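Local atomic coordinates of putative poly(3-hydroxybutyrate) depolymerase LpqC (Bordetella parapertussis 12822, PDB entry 3D0K), a protein that probably hydrolyses ester bonds, with poly(3-hydroxybutyrate) or related esters as the suggested substrates, as a serine hydrolase of the alpha/beta-hydrolase type. Residues F40-Y45 against A125-N130; P55-Q60 against S282-G287; R202-P207 against R250-R255; M208-G213 against A239-Y244. All coordinates share one frame; numbering follows the deposited sequence.

Contact 1 (F40-Y45 against A125-N130)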
loop_
_atom_site.group_PDB
_atom_site.type_symbol
_atom_site.label_atom_id
_atom_site.label_comp_id
_atom_site.label_asym_id
_atom_site.label_seq_id
_atom_site.Cartn_x
_atom_site.Cartn_y
_atom_site.Cartn_z
ATOM N N PHE A 40 -4.345 12.599 -10.484
ATOM C CA PHE A 40 -4.566 12.330 -9.065
ATOM C C PHE A 40 -3.758 13.336 -8.257
ATOM O O PHE A 40 -3.192 14.300 -8.820
ATOM C CB PHE A 40 -4.218 10.874 -8.720
ATOM C CG PHE A 40 -2.791 10.483 -9.072
ATOM C CD1 PHE A 40 -2.458 10.136 -10.386
ATOM C CD2 PHE A 40 -1.807 10.370 -8.061
ATOM C CE1 PHE A 40 -1.193 9.725 -10.721
ATOM C CE2 PHE A 40 -0.524 9.953 -8.387
ATOM C CZ PHE A 40 -0.213 9.628 -9.715
ATOM N N THR A 41 -3.721 13.135 -6.955
ATOM C CA THR A 41 -3.156 14.130 -6.058
ATOM C C THR A 41 -2.134 13.464 -5.146
ATOM O O THR A 41 -2.365 12.366 -4.670
ATOM C CB THR A 41 -4.253 14.805 -5.198
ATOM O OG1 THR A 41 -5.273 15.318 -6.068
ATOM C CG2 THR A 41 -3.649 15.965 -4.348
ATOM N N LEU A 42 -1.024 14.139 -4.923
ATOM C CA LEU A 42 -0.082 13.712 -3.891
ATOM C C LEU A 42 -0.362 14.586 -2.681
ATOM O O LEU A 42 -0.114 15.805 -2.708
ATOM C CB LEU A 42 1.372 13.854 -4.330
ATOM C CG LEU A 42 1.773 13.359 -5.729
ATOM C CD1 LEU A 42 3.282 13.532 -5.972
ATOM C CD2 LEU A 42 1.388 11.863 -5.741
ATOM N N ASN A 43 -0.958 13.991 -1.661
ATOM C CA ASN A 43 -1.117 14.696 -0.387
ATOM C C ASN A 43 0.142 14.386 0.392
ATOM O O ASN A 43 0.422 13.244 0.729
ATOM C CB ASN A 43 -2.381 14.252 0.361
ATOM C CG ASN A 43 -3.620 14.842 -0.263
ATOM O OD1 ASN A 43 -3.789 16.073 -0.218
ATOM N ND2 ASN A 43 -4.459 13.997 -0.922
ATOM N N THR A 44 0.945 15.419 0.610
ATOM C CA THR A 44 2.294 15.223 1.111
ATOM C C THR A 44 2.500 15.883 2.473
ATOM O O THR A 44 1.769 16.829 2.857
ATOM C CB THR A 44 3.328 15.794 0.117
ATOM O OG1 THR A 44 3.142 17.231 -0.015
ATOM C CG2 THR A 44 3.179 15.105 -1.217
ATOM N N TYR A 45 3.517 15.405 3.190
ATOM C CA TYR A 45 4.007 16.146 4.355
ATOM C C TYR A 45 5.511 16.089 4.383
ATOM O O TYR A 45 6.119 15.002 4.309
ATOM C CB TYR A 45 3.447 15.600 5.660
ATOM C CG TYR A 45 3.950 16.356 6.843
ATOM C CD1 TYR A 45 3.464 17.639 7.123
ATOM C CD2 TYR A 45 4.875 15.776 7.724
ATOM C CE1 TYR A 45 3.945 18.365 8.251
ATOM C CE2 TYR A 45 5.361 16.489 8.853
ATOM C CZ TYR A 45 4.913 17.772 9.097
ATOM O OH TYR A 45 5.386 18.444 10.214
ATOM N N ALA A 125 5.804 3.781 -8.280
ATOM C CA ALA A 125 7.188 3.883 -8.738
ATOM C C ALA A 125 7.483 5.113 -9.620
ATOM O O ALA A 125 8.583 5.715 -9.516
ATOM C CB ALA A 125 7.649 2.579 -9.402
ATOM N N ARG A 126 6.531 5.497 -10.470
ATOM C CA ARG A 126 6.749 6.655 -11.355
ATOM C C ARG A 126 6.864 7.945 -10.543
ATOM O O ARG A 126 7.747 8.795 -10.803
ATOM C CB ARG A 126 5.636 6.785 -12.391
ATOM C CG ARG A 126 5.470 5.571 -13.274
ATOM C CD ARG A 126 4.513 5.881 -14.420
ATOM N NE ARG A 126 4.613 4.887 -15.481
ATOM C CZ ARG A 126 3.667 3.995 -15.763
ATOM N NH1 ARG A 126 2.537 3.960 -15.058
ATOM N NH2 ARG A 126 3.848 3.143 -16.760
ATOM N N VAL A 127 5.984 8.088 -9.551
ATOM C CA VAL A 127 6.019 9.246 -8.688
ATOM C C VAL A 127 7.354 9.263 -7.961
ATOM O O VAL A 127 7.997 10.326 -7.907
ATOM C CB VAL A 127 4.854 9.262 -7.647
ATOM C CG1 VAL A 127 5.132 10.319 -6.542
ATOM C CG2 VAL A 127 3.524 9.528 -8.371
ATOM N N LEU A 128 7.786 8.093 -7.451
ATOM C CA LEU A 128 9.115 8.008 -6.764
ATOM C C LEU A 128 10.255 8.447 -7.687
ATOM O O LEU A 128 11.173 9.161 -7.268
ATOM C CB LEU A 128 9.392 6.596 -6.184
ATOM C CG LEU A 128 8.468 6.167 -5.003
ATOM C CD1 LEU A 128 8.571 4.650 -4.685
ATOM C CD2 LEU A 128 8.745 7.012 -3.750
ATOM N N ALA A 129 10.200 8.040 -8.951
ATOM C CA ALA A 129 11.305 8.386 -9.885
ATOM C C ALA A 129 11.342 9.916 -10.089
ATOM O O ALA A 129 12.417 10.529 -10.265
ATOM C CB ALA A 129 11.066 7.690 -11.212
ATOM N N ASN A 130 10.162 10.538 -10.060
ATOM C CA ASN A 130 10.064 11.955 -10.153
ATOM C C ASN A 130 10.520 12.745 -8.931
ATOM O O ASN A 130 11.115 13.843 -9.093
ATOM C CB ASN A 130 8.704 12.374 -10.713
ATOM C CG ASN A 130 8.685 12.293 -12.236
ATOM O OD1 ASN A 130 9.624 12.725 -12.891
ATOM N ND2 ASN A 130 7.636 11.738 -12.789
#

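Contact 2 (P55-Q60 against S282-G287)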
loop_
_atom_site.group_PDB
_atom_site.type_symbol
_atom_site.label_atom_id
_atom_site.label_comp_id
_atom_site.label_asym_id
_atom_site.label_seq_id
_atom_site.Cartn_x
_atom_site.Cartn_y
_atom_site.Cartn_z
ATOM N N PRO A 55 14.271 8.643 5.026
ATOM C CA PRO A 55 13.258 7.809 4.365
ATOM C C PRO A 55 12.027 8.552 3.737
ATOM O O PRO A 55 11.623 9.645 4.179
ATOM C CB PRO A 55 12.763 6.908 5.512
ATOM C CG PRO A 55 13.943 6.834 6.455
ATOM C CD PRO A 55 14.474 8.259 6.433
ATOM N N VAL A 56 11.428 7.915 2.727
ATOM C CA VAL A 56 10.174 8.380 2.131
ATOM C C VAL A 56 9.168 7.321 2.443
ATOM O O VAL A 56 9.466 6.163 2.263
ATOM C CB VAL A 56 10.298 8.472 0.624
ATOM C CG1 VAL A 56 8.914 8.815 -0.021
ATOM C CG2 VAL A 56 11.427 9.502 0.305
ATOM N N VAL A 57 8.034 7.713 3.008
ATOM C CA VAL A 57 6.962 6.749 3.266
ATOM C C VAL A 57 5.793 7.021 2.305
ATOM O O VAL A 57 5.252 8.104 2.268
ATOM C CB VAL A 57 6.498 6.818 4.737
ATOM C CG1 VAL A 57 5.422 5.728 4.939
ATOM C CG2 VAL A 57 7.749 6.657 5.688
ATOM N N VAL A 58 5.436 6.031 1.488
ATOM C CA VAL A 58 4.283 6.160 0.575
ATOM C C VAL A 58 3.103 5.585 1.400
ATOM O O VAL A 58 3.202 4.485 1.910
ATOM C CB VAL A 58 4.502 5.397 -0.711
ATOM C CG1 VAL A 58 3.276 5.471 -1.636
ATOM C CG2 VAL A 58 5.774 5.958 -1.487
ATOM N N VAL A 59 2.025 6.342 1.539
ATOM C CA VAL A 59 0.880 5.898 2.365
ATOM C C VAL A 59 -0.342 5.770 1.480
ATOM O O VAL A 59 -0.742 6.761 0.845
ATOM C CB VAL A 59 0.636 6.929 3.498
ATOM C CG1 VAL A 59 -0.619 6.619 4.244
ATOM C CG2 VAL A 59 1.840 6.991 4.437
ATOM N N GLN A 60 -0.976 4.593 1.441
ATOM C CA GLN A 60 -2.194 4.440 0.631
ATOM C C GLN A 60 -3.484 4.375 1.455
ATOM O O GLN A 60 -3.591 3.525 2.319
ATOM C CB GLN A 60 -2.113 3.231 -0.268
ATOM C CG GLN A 60 -0.999 3.322 -1.332
ATOM C CD GLN A 60 -1.278 4.451 -2.328
ATOM O OE1 GLN A 60 -2.458 4.851 -2.547
ATOM N NE2 GLN A 60 -0.226 4.954 -2.950
ATOM N N SER A 282 5.889 2.748 14.401
ATOM C CA SER A 282 6.628 2.234 15.548
ATOM C C SER A 282 7.471 1.002 15.172
ATOM O O SER A 282 8.613 0.882 15.574
ATOM C CB SER A 282 5.658 1.866 16.703
ATOM O OG SER A 282 6.395 1.407 17.844
ATOM N N LEU A 283 6.895 0.085 14.404
ATOM C CA LEU A 283 7.581 -1.125 14.051
ATOM C C LEU A 283 8.778 -0.809 13.137
ATOM O O LEU A 283 9.867 -1.360 13.324
ATOM C CB LEU A 283 6.609 -2.097 13.360
ATOM C CG LEU A 283 5.645 -2.807 14.281
ATOM C CD1 LEU A 283 4.492 -3.374 13.403
ATOM C CD2 LEU A 283 6.394 -3.882 15.169
ATOM N N TRP A 284 8.579 0.114 12.189
ATOM C CA TRP A 284 9.586 0.458 11.197
ATOM C C TRP A 284 10.661 1.367 11.756
ATOM O O TRP A 284 11.841 1.228 11.432
ATOM C CB TRP A 284 8.924 1.212 10.030
ATOM C CG TRP A 284 8.281 0.344 9.009
ATOM C CD1 TRP A 284 8.471 -1.011 8.821
ATOM C CD2 TRP A 284 7.390 0.776 7.992
ATOM N NE1 TRP A 284 7.719 -1.440 7.743
ATOM C CE2 TRP A 284 7.056 -0.361 7.209
ATOM C CE3 TRP A 284 6.840 2.036 7.640
ATOM C CZ2 TRP A 284 6.230 -0.273 6.068
ATOM C CZ3 TRP A 284 5.952 2.094 6.537
ATOM C CH2 TRP A 284 5.681 0.961 5.761
ATOM N N PHE A 285 10.261 2.345 12.536
ATOM C CA PHE A 285 11.229 3.363 12.922
ATOM C C PHE A 285 11.647 3.368 14.363
ATOM O O PHE A 285 12.714 3.866 14.667
ATOM C CB PHE A 285 10.776 4.734 12.462
ATOM C CG PHE A 285 10.535 4.786 10.990
ATOM C CD1 PHE A 285 11.594 4.627 10.081
ATOM C CD2 PHE A 285 9.246 4.895 10.502
ATOM C CE1 PHE A 285 11.367 4.623 8.716
ATOM C CE2 PHE A 285 8.996 4.896 9.110
ATOM C CZ PHE A 285 10.059 4.765 8.206
ATOM N N ASP A 286 10.820 2.817 15.248
ATOM C CA ASP A 286 11.267 2.535 16.632
ATOM C C ASP A 286 11.711 1.090 16.858
ATOM O O ASP A 286 12.212 0.754 17.940
ATOM C CB ASP A 286 10.165 2.857 17.634
ATOM C CG ASP A 286 9.891 4.329 17.735
ATOM O OD1 ASP A 286 10.726 5.107 17.245
ATOM O OD2 ASP A 286 8.871 4.711 18.353
ATOM N N GLY A 287 11.473 0.228 15.879
ATOM C CA GLY A 287 11.847 -1.172 15.955
ATOM C C GLY A 287 11.084 -1.960 17.005
ATOM O O GLY A 287 11.608 -2.897 17.582
#

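Contact 3 (R202-P207 against R250-R255)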
loop_
_atom_site.group_PDB
_atom_site.type_symbol
_atom_site.label_atom_id
_atom_site.label_comp_id
_atom_site.label_asym_id
_atom_site.label_seq_id
_atom_site.Cartn_x
_atom_site.Cartn_y
_atom_site.Cartn_z
ATOM N N ARG A 202 8.747 -13.787 -6.937
ATOM C CA ARG A 202 9.241 -12.538 -6.347
ATOM C C ARG A 202 8.326 -12.049 -5.220
ATOM O O ARG A 202 8.821 -11.578 -4.148
ATOM C CB ARG A 202 9.321 -11.441 -7.396
ATOM C CG ARG A 202 10.357 -11.683 -8.480
ATOM C CD ARG A 202 10.024 -10.645 -9.526
ATOM N NE ARG A 202 10.326 -10.998 -10.913
ATOM C CZ ARG A 202 11.546 -11.255 -11.371
ATOM N NH1 ARG A 202 12.596 -11.244 -10.543
ATOM N NH2 ARG A 202 11.711 -11.562 -12.656
ATOM N N LEU A 203 7.015 -12.175 -5.446
ATOM C CA LEU A 203 6.021 -11.846 -4.376
ATOM C C LEU A 203 6.274 -12.626 -3.110
ATOM O O LEU A 203 6.329 -12.064 -1.980
ATOM C CB LEU A 203 4.593 -12.090 -4.886
ATOM C CG LEU A 203 3.442 -12.014 -3.881
ATOM C CD1 LEU A 203 3.305 -10.566 -3.360
ATOM C CD2 LEU A 203 2.163 -12.585 -4.465
ATOM N N LEU A 204 6.346 -13.956 -3.254
ATOM C CA LEU A 204 6.588 -14.836 -2.128
ATOM C C LEU A 204 7.871 -14.583 -1.359
ATOM O O LEU A 204 7.888 -14.736 -0.160
ATOM C CB LEU A 204 6.496 -16.317 -2.561
ATOM C CG LEU A 204 5.109 -16.803 -3.029
ATOM C CD1 LEU A 204 5.201 -18.190 -3.667
ATOM C CD2 LEU A 204 4.076 -16.810 -1.852
ATOM N N ALA A 205 8.935 -14.169 -2.050
ATOM C CA ALA A 205 10.245 -13.981 -1.435
ATOM C C ALA A 205 10.305 -12.706 -0.607
ATOM O O ALA A 205 11.104 -12.599 0.351
ATOM C CB ALA A 205 11.329 -13.946 -2.521
ATOM N N TYR A 206 9.494 -11.717 -1.003
ATOM C CA TYR A 206 9.638 -10.373 -0.463
ATOM C C TYR A 206 9.263 -10.380 1.024
ATOM O O TYR A 206 8.284 -11.027 1.408
ATOM C CB TYR A 206 8.786 -9.358 -1.250
ATOM C CG TYR A 206 9.217 -7.910 -0.887
ATOM C CD1 TYR A 206 8.694 -7.280 0.233
ATOM C CD2 TYR A 206 10.190 -7.221 -1.645
ATOM C CE1 TYR A 206 9.093 -6.016 0.602
ATOM C CE2 TYR A 206 10.597 -5.926 -1.285
ATOM C CZ TYR A 206 10.026 -5.330 -0.152
ATOM O OH TYR A 206 10.401 -4.047 0.212
ATOM N N PRO A 207 10.027 -9.670 1.870
ATOM C CA PRO A 207 9.654 -9.634 3.311
ATOM C C PRO A 207 8.466 -8.702 3.655
ATOM O O PRO A 207 8.582 -7.819 4.524
ATOM C CB PRO A 207 10.949 -9.174 3.984
ATOM C CG PRO A 207 11.530 -8.184 2.957
ATOM C CD PRO A 207 11.280 -8.924 1.602
ATOM N N ARG A 250 1.861 -21.999 1.804
ATOM C CA ARG A 250 1.637 -23.216 1.007
ATOM C C ARG A 250 2.099 -23.058 -0.434
ATOM O O ARG A 250 2.691 -24.018 -0.978
ATOM C CB ARG A 250 0.199 -23.674 1.035
ATOM C CG ARG A 250 -0.175 -24.296 2.394
ATOM C CD ARG A 250 -1.530 -24.962 2.295
ATOM N NE ARG A 250 -2.514 -23.956 1.873
ATOM C CZ ARG A 250 -3.256 -23.222 2.709
ATOM N NH1 ARG A 250 -3.167 -23.408 4.022
ATOM N NH2 ARG A 250 -4.110 -22.327 2.224
ATOM N N ALA A 251 1.837 -21.887 -1.039
ATOM C CA ALA A 251 2.304 -21.633 -2.414
ATOM C C ALA A 251 3.822 -21.765 -2.507
ATOM O O ALA A 251 4.346 -22.326 -3.483
ATOM C CB ALA A 251 1.855 -20.216 -2.933
ATOM N N ALA A 252 4.539 -21.219 -1.524
ATOM C CA ALA A 252 6.019 -21.246 -1.546
ATOM C C ALA A 252 6.500 -22.669 -1.354
ATOM O O ALA A 252 7.407 -23.147 -2.066
ATOM C CB ALA A 252 6.608 -20.319 -0.423
ATOM N N ALA A 253 5.877 -23.368 -0.405
ATOM C CA ALA A 253 6.332 -24.742 -0.096
ATOM C C ALA A 253 6.061 -25.731 -1.234
ATOM O O ALA A 253 6.868 -26.658 -1.446
ATOM C CB ALA A 253 5.700 -25.259 1.194
ATOM N N GLN A 254 4.956 -25.541 -1.949
ATOM C CA GLN A 254 4.631 -26.443 -3.073
ATOM C C GLN A 254 5.632 -26.252 -4.217
ATOM O O GLN A 254 5.817 -27.141 -5.069
ATOM C CB GLN A 254 3.196 -26.213 -3.556
ATOM C CG GLN A 254 2.126 -26.709 -2.574
ATOM C CD GLN A 254 0.780 -26.040 -2.757
ATOM O OE1 GLN A 254 0.610 -25.195 -3.626
ATOM N NE2 GLN A 254 -0.190 -26.414 -1.918
ATOM N N ARG A 255 6.296 -25.101 -4.196
ATOM C CA ARG A 255 7.251 -24.745 -5.210
ATOM C C ARG A 255 8.704 -24.872 -4.775
ATOM O O ARG A 255 9.597 -24.642 -5.591
ATOM C CB ARG A 255 6.967 -23.316 -5.710
ATOM C CG ARG A 255 5.634 -23.218 -6.519
ATOM C CD ARG A 255 5.282 -21.745 -6.811
ATOM N NE ARG A 255 4.100 -21.604 -7.680
ATOM C CZ ARG A 255 2.856 -21.718 -7.231
ATOM N NH1 ARG A 255 2.659 -22.004 -5.950
ATOM N NH2 ARG A 255 1.822 -21.565 -8.053
#

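Contact 4 (M208-G213 against A239-Y244)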
loop_
_atom_site.group_PDB
_atom_site.type_symbol
_atom_site.label_atom_id
_atom_site.label_comp_id
_atom_site.label_asym_id
_atom_site.label_seq_id
_atom_site.Cartn_x
_atom_site.Cartn_y
_atom_site.Cartn_z
HETATM N N MSE A 208 7.338 -8.904 2.997
HETATM C CA MSE A 208 6.186 -8.065 3.202
HETATM C C MSE A 208 5.622 -8.353 4.581
HETATM O O MSE A 208 5.561 -9.506 4.932
HETATM C CB MSE A 208 5.098 -8.444 2.150
HETATM C CG MSE A 208 3.873 -7.572 2.330
HETATM SE SE MSE A 208 2.710 -7.798 0.722
HETATM C CE MSE A 208 4.186 -7.537 -0.486
ATOM N N THR A 209 5.194 -7.325 5.335
ATOM C CA THR A 209 4.446 -7.510 6.594
ATOM C C THR A 209 2.953 -7.435 6.274
ATOM O O THR A 209 2.467 -6.494 5.616
ATOM C CB THR A 209 4.774 -6.407 7.636
ATOM O OG1 THR A 209 6.175 -6.389 7.871
ATOM C CG2 THR A 209 4.055 -6.630 8.966
ATOM N N ILE A 210 2.221 -8.422 6.769
ATOM C CA ILE A 210 0.793 -8.343 6.804
ATOM C C ILE A 210 0.460 -7.909 8.196
ATOM O O ILE A 210 0.742 -8.649 9.159
ATOM C CB ILE A 210 0.157 -9.688 6.508
ATOM C CG1 ILE A 210 0.610 -10.166 5.102
ATOM C CG2 ILE A 210 -1.366 -9.604 6.724
ATOM C CD1 ILE A 210 0.497 -11.767 5.011
ATOM N N LEU A 211 -0.087 -6.688 8.337
ATOM C CA LEU A 211 -0.328 -6.144 9.681
ATOM C C LEU A 211 -1.827 -6.236 9.964
ATOM O O LEU A 211 -2.643 -5.605 9.251
ATOM C CB LEU A 211 0.131 -4.712 9.795
ATOM C CG LEU A 211 0.292 -4.018 11.137
ATOM C CD1 LEU A 211 1.353 -4.699 12.064
ATOM C CD2 LEU A 211 0.715 -2.527 10.935
ATOM N N ALA A 212 -2.172 -7.023 10.970
ATOM C CA ALA A 212 -3.586 -7.386 11.203
ATOM C C ALA A 212 -4.026 -7.053 12.639
ATOM O O ALA A 212 -3.483 -7.602 13.594
ATOM C CB ALA A 212 -3.819 -8.879 10.860
ATOM N N GLY A 213 -5.017 -6.168 12.791
ATOM C CA GLY A 213 -5.566 -5.868 14.118
ATOM C C GLY A 213 -6.436 -7.017 14.543
ATOM O O GLY A 213 -7.286 -7.494 13.763
ATOM N N ALA A 239 -9.504 -12.791 10.198
ATOM C CA ALA A 239 -9.447 -14.165 9.631
ATOM C C ALA A 239 -8.825 -14.183 8.235
ATOM O O ALA A 239 -8.058 -15.090 7.914
ATOM C CB ALA A 239 -10.816 -14.814 9.571
ATOM N N ARG A 240 -9.190 -13.207 7.398
ATOM C CA ARG A 240 -8.697 -13.204 6.036
ATOM C C ARG A 240 -7.198 -13.008 5.974
ATOM O O ARG A 240 -6.525 -13.573 5.075
ATOM C CB ARG A 240 -9.405 -12.143 5.194
ATOM C CG ARG A 240 -10.862 -12.424 5.124
ATOM C CD ARG A 240 -11.660 -11.436 4.256
ATOM N NE ARG A 240 -13.078 -11.786 4.368
ATOM C CZ ARG A 240 -14.091 -11.022 3.959
ATOM N NH1 ARG A 240 -13.862 -9.842 3.409
ATOM N NH2 ARG A 240 -15.346 -11.418 4.131
ATOM N N ALA A 241 -6.675 -12.185 6.884
ATOM C CA ALA A 241 -5.224 -11.949 6.986
ATOM C C ALA A 241 -4.479 -13.273 7.254
ATOM O O ALA A 241 -3.505 -13.616 6.584
ATOM C CB ALA A 241 -4.923 -10.913 8.114
ATOM N N ARG A 242 -5.006 -14.086 8.163
ATOM C CA ARG A 242 -4.394 -15.384 8.486
ATOM C C ARG A 242 -4.497 -16.353 7.307
ATOM O O ARG A 242 -3.580 -17.130 7.038
ATOM C CB ARG A 242 -5.092 -16.042 9.694
ATOM C CG ARG A 242 -5.147 -15.190 10.962
ATOM C CD ARG A 242 -5.157 -16.142 12.232
ATOM N NE ARG A 242 -3.747 -16.398 12.549
ATOM C CZ ARG A 242 -3.051 -15.823 13.535
ATOM N NH1 ARG A 242 -1.760 -16.118 13.679
ATOM N NH2 ARG A 242 -3.630 -14.982 14.395
ATOM N N HIS A 243 -5.616 -16.289 6.611
ATOM C CA HIS A 243 -5.879 -17.125 5.442
ATOM C C HIS A 243 -4.832 -16.783 4.364
ATOM O O HIS A 243 -4.256 -17.700 3.777
ATOM C CB HIS A 243 -7.300 -16.870 4.958
ATOM C CG HIS A 243 -7.748 -17.746 3.825
ATOM N ND1 HIS A 243 -7.496 -17.436 2.504
ATOM C CD2 HIS A 243 -8.459 -18.896 3.808
ATOM C CE1 HIS A 243 -8.024 -18.369 1.719
ATOM N NE2 HIS A 243 -8.612 -19.269 2.485
ATOM N N TYR A 244 -4.608 -15.492 4.106
ATOM C CA TYR A 244 -3.638 -15.060 3.082
ATOM C C TYR A 244 -2.221 -15.534 3.392
ATOM O O TYR A 244 -1.515 -16.097 2.527
ATOM C CB TYR A 244 -3.668 -13.523 2.950
ATOM C CG TYR A 244 -2.758 -12.945 1.903
ATOM C CD1 TYR A 244 -2.904 -13.254 0.523
ATOM C CD2 TYR A 244 -1.786 -11.991 2.281
ATOM C CE1 TYR A 244 -2.039 -12.646 -0.443
ATOM C CE2 TYR A 244 -0.993 -11.381 1.333
ATOM C CZ TYR A 244 -1.131 -11.723 -0.016
ATOM O OH TYR A 244 -0.317 -11.075 -0.935
#

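Contact 1 (F40-Y45 against A125-N130)
The torsion of Val127 (chi1 166°) sets its CG1 anti to the backbone N and its CG2 anti to the carbonyl carbon, so that one methyl is presented to Leu42 and the other to Phe40. Phe40 takes the less common rotamer (chi1 57°), its CG lying between its own backbone N and carbonyl carbon, and from there the far end of the ring runs past Val127 in the reverse sense. The edge of the ring does the touching: Phe40 CZ is 4.0 Å from Val127 CG2, which lies near the ring plane. Leu42 and Val127 instead reach toward each other tip to tip, with Leu42 CD1 3.8 Å from Val127 CG1. The second leucine methyl sits astride the fork, since Leu42 CD2 is 4.1 Å from both Val127 CG1 and Val127 CG2. No hydrogen bond spans the two segments, and all three side chains are buried.

Val127 also packs on Tyr29 of strand 23-29, and the Phe40 ring stacks with Phe90. Alternation along the strand turns Asn43 to helix 67-73, on the other side of the sheet. Through this apolar layer helix 122-133 covers its part of a mixed eight-stranded sheet, whose strand order, 1-2-4-3-5-6-7-8 with strand 40-46 antiparallel to both neighbours, is that of the alpha/beta-hydrolase fold.

Contact 2 (P55-Q60 against S282-G287)
Aliphatic-to-aromatic contacts carry this interface: Val57, on the strand, divides its two methyls between Trp284 and Phe285 of the helix. Val57 CG1, held anti to the backbone N (chi1 -177°), meets the six-membered part of the indole at its edge, near the ring plane, 4.0 Å from Trp284 CZ3. Val57 CG2 goes to the phenyl ring and lies 3.9 Å from Phe285 CZ, with the two side chains arriving from opposite directions. Pro55 adds a second aliphatic patch just before the strand, Pro55 CG being 4.1 Å from Phe285 CE1. Both Pro55 and Val57 approach that ring obliquely. Within the helix, the methylene CB of Trp284 lies over one face of the Phe285 ring, 3.7 Å above the plane and offset toward the rim.

Aromatic-to-aromatic contacts come from outside the segments: Tyr143 of strand 142-147 meets both the Trp284 and the Phe285 rings, with planes inclined at about 55° in each case.

Hydrogen bonding plays no part across the interface. Within the helical segment the backbone bond from Asp286 N to Ser282 O is weak (3.0 Å), in keeping with a wider pi-type turn over 282-286. Asp286 is tied by a salt bridge to Arg80.

Val56 and Val58 turn instead to helix 122-133. Strand 56-60 therefore has helix 273-286 on one side and helix 122-133 on the other, the alpha-beta-alpha sandwich of an alpha/beta hydrolase.

Contact 3 (R202-P207 against R250-R255)
Leu204 is the one side chain of 202-207 that packs on 250-255, and it does so chiefly with its CD1 methyl, which lodges against neighbouring alanines. Leu204 CD1 is 4.0 Å from Ala251 CB and 4.1 Å from Ala252 CB. It also lies against the helix backbone, 3.8 Å from Ala252 N. Because both partners are alanines, the main chains come close here: the CA atoms of Leu204 and Ala252 are 6.5 Å apart. The leucine branch gets its direction from chi1 of -65°, which places CG beside its own backbone N.

These helices belong to consecutive beta-alpha-beta crossovers of the alpha/beta-hydrolase sheet: helix 197-205 leads into strand 209-213, and helix 237-255 runs on from that strand to strand 262-266. The centre of their contact lies about 19 Å from the centre of the chain, yet the three touching residues are buried.

In the next shell, Arg255 folds back over its own helix. Arg255 NH1 donates to Ala251 O at 3.0 Å with an N-H...O angle of 154°. The acceptor lies in the guanidinium plane, whereas the donor is tilted 27° from the carbonyl plane. Arg255 NE makes a salt bridge with Glu197, which links Arg255 to the start of helix 197-205 and gives the guanidinium a second partner, a carboxylate beside the backbone carbonyl. Farther out, Leu204 pairs through its backbone with Gly260 and packs on Trp261, whose NE1 is hydrogen-bonded to Leu203 O, while Ala252 touches Phe259.

Contact 4 (M208-G213 against A239-Y244)
The Ile210 and Tyr244 side chains cross obliquely, and the end of the longer isoleucine branch makes the contact: Ile210 CD1 lies 3.6 Å from Tyr244 CD2 and 4.0 Å from Tyr244 CE2. Tyr244 reaches this place with CG anti to the backbone N (chi1 -178°), which sends the ring out from the helix toward the strand. The shorter branch of Ile210 goes the other way, Ile210 CG2 lying 4.0 Å from Ala241 CB, so the two branches divide between residues one helical turn apart.

Ala212, two places on and on the same side of the strand, meets Ala241 methyl to methyl, 3.6 Å between Ala212 CB and Ala241 CB. With so little side chain in between, the axes of strand 209-213 and of the 239-244 part of the helix approach to 8.7 Å. Their directions differ by 155°, nearly antiparallel, as expected for a helix returning after its strand in a beta-alpha-beta crossover.

All four touching residues are buried and the interaction is apolar. Beyond them, Tyr244 stacks with Tyr177 and Trp261 and meets His155 edge-to-face, which should restrict rotation of its ring. Strand 209-213 lies between strands 168-172 and 262-266 in the parallel part of the sheet; helix 237-255 packs on one side of it, and on the other Leu211 packs on Met276 and Cys280 of helix 273-286.

From the N terminus, strand 40-46 opens contact 1 and strand 56-60 opens contact 2 before helix 122-133 closes the first, so these two cross. They also touch, through Leu128 on Val56 and Val58. Contact 2 closes only at helix 273-286, and its long loop encloses the other two. Within it, contact 3 opens at the end of helix 197-205 and contact 4 at the following strand 209-213; helix 237-255 closes contact 4 first and then contact 3, nesting one inside the other. Contacts 1, 2 and 4 reach one sheet, whereas contact 3 joins two helices. Leu283 against Leu211 connects contacts 2 and 4.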